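Local coordinates for protein transcription termination factor FttA (Methanosarcina mazei, PDB 2XR1) that probably terminates transcription as a zinc-dependent nuclease that cleaves nascent RNA at the exit channel of RNA polymerase and degrades the RNA released, at residues V241-A246 and G264-T269; I108-P113 and P135-T140. All coordinates share one frame; numbering follows the deposited sequence.

Interaction 1 of 2, residues V241-A246 and G264-T269. With ZN (zinc ion), chain E.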
loop_
_atom_site.group_PDB
_atom_site.type_symbol
_atom_site.label_atom_id
_atom_site.label_comp_id
_atom_site.label_asym_id
_atom_site.label_seq_id
_atom_site.Cartn_x
_atom_site.Cartn_y
_atom_site.Cartn_z
ATOM N N VAL B 241 17.820 1.479 2.060
ATOM C CA VAL B 241 17.300 2.574 2.837
ATOM C C VAL B 241 18.128 3.779 2.428
ATOM O O VAL B 241 19.347 3.693 2.372
ATOM C CB VAL B 241 17.385 2.278 4.373
ATOM C CG1 VAL B 241 17.022 3.479 5.178
ATOM C CG2 VAL B 241 16.429 1.083 4.745
ATOM N N ILE B 242 17.462 4.882 2.085
ATOM C CA ILE B 242 18.159 6.123 1.847
ATOM C C ILE B 242 17.910 7.085 3.001
ATOM O O ILE B 242 16.791 7.284 3.411
ATOM C CB ILE B 242 17.768 6.720 0.506
ATOM C CG1 ILE B 242 18.499 5.970 -0.616
ATOM C CG2 ILE B 242 18.188 8.173 0.404
ATOM C CD1 ILE B 242 17.899 4.684 -1.032
ATOM N N VAL B 243 18.956 7.683 3.527
ATOM C CA VAL B 243 18.833 8.707 4.547
ATOM C C VAL B 243 19.165 10.040 3.861
ATOM O O VAL B 243 20.272 10.249 3.344
ATOM C CB VAL B 243 19.790 8.430 5.719
ATOM C CG1 VAL B 243 19.736 9.540 6.706
ATOM C CG2 VAL B 243 19.481 7.053 6.402
ATOM N N THR B 244 18.200 10.942 3.865
ATOM C CA THR B 244 18.325 12.185 3.139
ATOM C C THR B 244 19.221 13.177 3.880
ATOM O O THR B 244 19.957 13.924 3.246
ATOM C CB THR B 244 16.966 12.833 2.945
ATOM O OG1 THR B 244 16.414 13.059 4.225
ATOM C CG2 THR B 244 16.022 11.961 2.158
ATOM N N HIS B 245 19.153 13.186 5.213
ATOM C CA HIS B 245 20.047 14.013 6.015
ATOM C C HIS B 245 19.997 13.523 7.453
ATOM O O HIS B 245 19.194 12.668 7.787
ATOM C CB HIS B 245 19.729 15.524 5.926
ATOM C CG HIS B 245 18.401 15.924 6.485
ATOM N ND1 HIS B 245 17.201 15.612 5.874
ATOM C CD2 HIS B 245 18.081 16.656 7.583
ATOM C CE1 HIS B 245 16.208 16.126 6.581
ATOM N NE2 HIS B 245 16.713 16.785 7.607
ATOM N N ALA B 246 20.867 14.076 8.293
ATOM C CA ALA B 246 21.162 13.473 9.586
ATOM C C ALA B 246 20.150 13.730 10.658
ATOM O O ALA B 246 20.262 13.157 11.709
ATOM C CB ALA B 246 22.523 13.917 10.083
ATOM N N GLY B 264 20.132 -5.025 4.537
ATOM C CA GLY B 264 20.649 -4.370 3.357
ATOM C C GLY B 264 21.396 -3.071 3.713
ATOM O O GLY B 264 21.713 -2.811 4.880
ATOM N N PRO B 265 21.677 -2.245 2.695
ATOM C CA PRO B 265 22.454 -1.054 2.839
ATOM C C PRO B 265 21.643 0.168 3.247
ATOM O O PRO B 265 20.435 0.229 3.018
ATOM C CB PRO B 265 22.971 -0.846 1.445
ATOM C CG PRO B 265 21.890 -1.387 0.580
ATOM C CD PRO B 265 21.303 -2.504 1.292
ATOM N N VAL B 266 22.332 1.134 3.856
ATOM C CA VAL B 266 21.799 2.440 4.130
ATOM C C VAL B 266 22.664 3.390 3.319
ATOM O O VAL B 266 23.891 3.399 3.495
ATOM C CB VAL B 266 21.932 2.779 5.620
ATOM C CG1 VAL B 266 21.416 4.173 5.860
ATOM C CG2 VAL B 266 21.230 1.768 6.461
ATOM N N TYR B 267 22.065 4.163 2.413
ATOM C CA TYR B 267 22.844 5.068 1.530
ATOM C C TYR B 267 22.605 6.487 1.990
ATOM O O TYR B 267 21.458 6.870 2.183
ATOM C CB TYR B 267 22.414 4.997 0.076
ATOM C CG TYR B 267 22.701 3.707 -0.585
ATOM C CD1 TYR B 267 23.973 3.406 -1.004
ATOM C CD2 TYR B 267 21.691 2.790 -0.806
ATOM C CE1 TYR B 267 24.258 2.203 -1.615
ATOM C CE2 TYR B 267 21.950 1.573 -1.410
ATOM C CZ TYR B 267 23.238 1.280 -1.793
ATOM O OH TYR B 267 23.510 0.076 -2.352
ATOM N N CYS B 268 23.704 7.243 2.162
ATOM C CA CYS B 268 23.646 8.654 2.539
ATOM C C CYS B 268 24.949 9.324 2.198
ATOM O O CYS B 268 25.834 8.684 1.724
ATOM C CB CYS B 268 23.413 8.806 4.022
ATOM S SG CYS B 268 24.795 8.166 4.936
ATOM N N THR B 269 25.040 10.638 2.406
ATOM C CA THR B 269 26.295 11.377 2.099
ATOM C C THR B 269 27.296 11.087 3.181
ATOM O O THR B 269 26.925 10.620 4.226
ATOM C CB THR B 269 26.082 12.903 1.995
ATOM O OG1 THR B 269 25.478 13.374 3.208
ATOM C CG2 THR B 269 25.200 13.231 0.775
HETATM ZN ZN ZN E . 15.798 18.378 8.797
HETATM O O HOH W 1 22.471 11.961 3.113
#
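Val241 and Ile242 pair with Val266 and Tyr267 as neighbouring parallel strands in the metallo-beta-lactamase fold, the two ends of a beta-alpha-beta crossover through helices 248-251 and 254-259. Three backbone hydrogen bonds follow the parallel register. Val241 N donates to Pro265 O (3.1 Å), Tyr267 N to Val241 O (2.8 Å) and Val243 N to Tyr267 O (3.0 Å), so Val241 is gripped through both its N-H and its carbonyl.

Apolar packing divides between the two faces of the sheet. On the face bearing Val241 and Val266, Val243 CG2 meets Val266 CG1 at 3.5 Å. The first torsion of Val243 (175°) sets CG2 anti to the carbonyl carbon and directs it to this neighbour, while helix 254-259 packs over the valines. Compact branched residues suit this buried strand-helix interface. On the face of Ile242 and Tyr267, Ile242 CG1 lies against Tyr267 CB (4.1 Å), and the Tyr267 side chain also touches Ile309 of the next strand and Pro35.

Where the strands diverge, a water takes over the bridging: it donates to Val243 O, more weakly to Thr244 O, and accepts from Thr269 N. Thr269 in turn N-caps helix 270-290.

The polar end of 241-246 opens the HxHxDH metal motif. His245, with His247, His332 and Asp355, binds one zinc through NE2 at 2.2 Å. Its ND1 donates to Thr244 OG1 (3.1 Å), which lies 24° out of the imidazole plane and is itself hydrogen-bonded to Asp212 OD2.

Interaction 2 of 2, residues I108-P113 and P135-T140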
loop_
_atom_site.group_PDB
_atom_site.type_symbol
_atom_site.label_atom_id
_atom_site.label_comp_id
_atom_site.label_asym_id
_atom_site.label_seq_id
_atom_site.Cartn_x
_atom_site.Cartn_y
_atom_site.Cartn_z
ATOM N N ILE B 108 46.057 11.440 4.505
ATOM C CA ILE B 108 47.103 12.136 5.227
ATOM C C ILE B 108 46.588 13.528 5.549
ATOM O O ILE B 108 46.124 14.231 4.661
ATOM C CB ILE B 108 48.365 12.272 4.373
ATOM C CG1 ILE B 108 49.042 10.908 4.229
ATOM C CG2 ILE B 108 49.286 13.317 4.946
ATOM C CD1 ILE B 108 50.274 10.930 3.347
ATOM N N GLU B 109 46.679 13.928 6.813
ATOM C CA GLU B 109 46.277 15.263 7.211
ATOM C C GLU B 109 47.515 16.101 7.335
ATOM O O GLU B 109 48.380 15.756 8.090
ATOM C CB GLU B 109 45.529 15.242 8.540
ATOM C CG GLU B 109 44.085 14.801 8.419
ATOM C CD GLU B 109 43.347 14.815 9.758
ATOM O OE1 GLU B 109 43.843 15.452 10.724
ATOM O OE2 GLU B 109 42.268 14.177 9.841
ATOM N N ALA B 110 47.590 17.202 6.599
ATOM C CA ALA B 110 48.752 18.068 6.627
ATOM C C ALA B 110 48.344 19.523 6.749
ATOM O O ALA B 110 47.356 19.949 6.161
ATOM C CB ALA B 110 49.562 17.873 5.377
ATOM N N GLU B 111 49.121 20.284 7.509
ATOM C CA GLU B 111 48.924 21.736 7.615
ATOM C C GLU B 111 49.220 22.421 6.256
ATOM O O GLU B 111 48.516 23.351 5.844
ATOM C CB GLU B 111 49.808 22.309 8.743
ATOM C CG GLU B 111 49.254 23.551 9.447
ATOM C CD GLU B 111 49.806 23.736 10.875
ATOM O OE1 GLU B 111 49.317 23.050 11.807
ATOM O OE2 GLU B 111 50.699 24.589 11.076
ATOM N N LYS B 112 50.252 21.943 5.567
ATOM C CA LYS B 112 50.583 22.407 4.217
ATOM C C LYS B 112 50.478 21.246 3.214
ATOM O O LYS B 112 51.472 20.556 2.955
ATOM C CB LYS B 112 51.997 22.996 4.188
ATOM N N PRO B 113 49.277 21.027 2.642
ATOM C CA PRO B 113 49.027 19.850 1.800
ATOM C C PRO B 113 49.740 19.826 0.446
ATOM O O PRO B 113 49.948 18.744 -0.120
ATOM C CB PRO B 113 47.509 19.888 1.576
ATOM C CG PRO B 113 46.981 20.822 2.599
ATOM C CD PRO B 113 48.056 21.829 2.811
ATOM N N PRO B 135 47.807 7.652 -1.693
ATOM C CA PRO B 135 47.654 8.810 -0.817
ATOM C C PRO B 135 46.586 9.823 -1.261
ATOM O O PRO B 135 46.557 10.264 -2.409
ATOM C CB PRO B 135 49.047 9.453 -0.827
ATOM C CG PRO B 135 49.928 8.548 -1.596
ATOM C CD PRO B 135 49.073 7.699 -2.437
ATOM N N LYS B 136 45.701 10.160 -0.330
ATOM C CA LYS B 136 44.737 11.225 -0.508
ATOM C C LYS B 136 45.083 12.261 0.533
ATOM O O LYS B 136 44.867 12.049 1.711
ATOM C CB LYS B 136 43.309 10.711 -0.292
ATOM C CG LYS B 136 42.936 9.461 -1.090
ATOM C CD LYS B 136 43.169 9.651 -2.583
ATOM C CE LYS B 136 42.408 8.620 -3.419
ATOM N NZ LYS B 136 42.577 8.845 -4.894
ATOM N N VAL B 137 45.644 13.382 0.110
ATOM C CA VAL B 137 46.093 14.373 1.067
ATOM C C VAL B 137 44.999 15.393 1.308
ATOM O O VAL B 137 44.275 15.772 0.385
ATOM C CB VAL B 137 47.359 15.056 0.598
ATOM C CG1 VAL B 137 47.842 16.038 1.650
ATOM C CG2 VAL B 137 48.426 14.009 0.320
ATOM N N VAL B 138 44.897 15.833 2.556
ATOM C CA VAL B 138 43.796 16.658 3.017
ATOM C C VAL B 138 44.360 17.673 4.000
ATOM O O VAL B 138 45.320 17.392 4.687
ATOM C CB VAL B 138 42.667 15.756 3.657
ATOM C CG1 VAL B 138 42.211 16.283 4.998
ATOM C CG2 VAL B 138 41.481 15.539 2.664
ATOM N N ARG B 139 43.769 18.858 4.041
ATOM C CA ARG B 139 44.227 19.920 4.909
ATOM C C ARG B 139 43.820 19.604 6.344
ATOM O O ARG B 139 42.712 19.167 6.581
ATOM C CB ARG B 139 43.643 21.263 4.453
ATOM C CG ARG B 139 44.462 22.480 4.860
ATOM C CD ARG B 139 43.681 23.797 4.650
ATOM N NE ARG B 139 44.558 24.978 4.573
ATOM C CZ ARG B 139 45.243 25.491 5.601
ATOM N NH1 ARG B 139 45.187 24.949 6.821
ATOM N NH2 ARG B 139 46.006 26.557 5.402
ATOM N N THR B 140 44.732 19.830 7.291
ATOM C CA THR B 140 44.513 19.467 8.692
ATOM C C THR B 140 43.392 20.270 9.311
ATOM O O THR B 140 43.502 21.492 9.437
ATOM C CB THR B 140 45.739 19.693 9.554
ATOM O OG1 THR B 140 46.778 18.806 9.130
ATOM C CG2 THR B 140 45.400 19.449 11.033
#
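Ile108 lies beside Val137 on one face of the small KH-domain sheet, where strands 105-110 and 134-139 run parallel at either end of a crossover through helices 113-116 and 122-131. Ile108 is gripped through its backbone: its N donates to Lys136 O (3.1 Å) and its O accepts from Val138 N (2.9 Å). Its side chain, suited to a buried position on the central strand, reaches Ile94 and Tyr97 of strand 94-99 as well as Val137.

Val137 uses its two methyls separately. CG2 faces Ile108 CB, whereas CG1, held opposite the backbone N by a first torsion of -177°, meets Pro113 CB at 3.9 Å. The rigid proline thus closes the far end of this apolar patch, and its CG also rests on Arg139 CG (3.8 Å).

Thr140 ends the pairing. Its N donates to Ala110 O (2.9 Å) from well above the carbonyl plane, 58° out of it, and its CB packs over the Ala110 carbonyl group. Ala110 N in turn donates to Val138 O. Such backbone bonds depend little on side-chain type, consistent with exposed Lys136, whose end leads away, and Arg139, whose guanidinium has Glu111 O over one face.

How the interactions relate
Both interactions join parallel strands across a helical crossover, but in different domains. Interaction 1 is buried near the centre of the chain in the metallo-beta-lactamase domain; interaction 2 is a surface contact in the second KH domain, away from the annotated metal sites. Their centres are about 28 Å apart and they share no secondary-structure element. Segment 264-269 is flanked by a further strand, whereas 135-140 belongs to an outermost strand of its sheet within the chain. Interaction 1 has valines on one face, an isoleucine with a tyrosine on the other, and a metal ligand just beyond its strand; interaction 2 sets an apolar face of Ile108 and Val137 against a more exposed one with Glu109 and Val138.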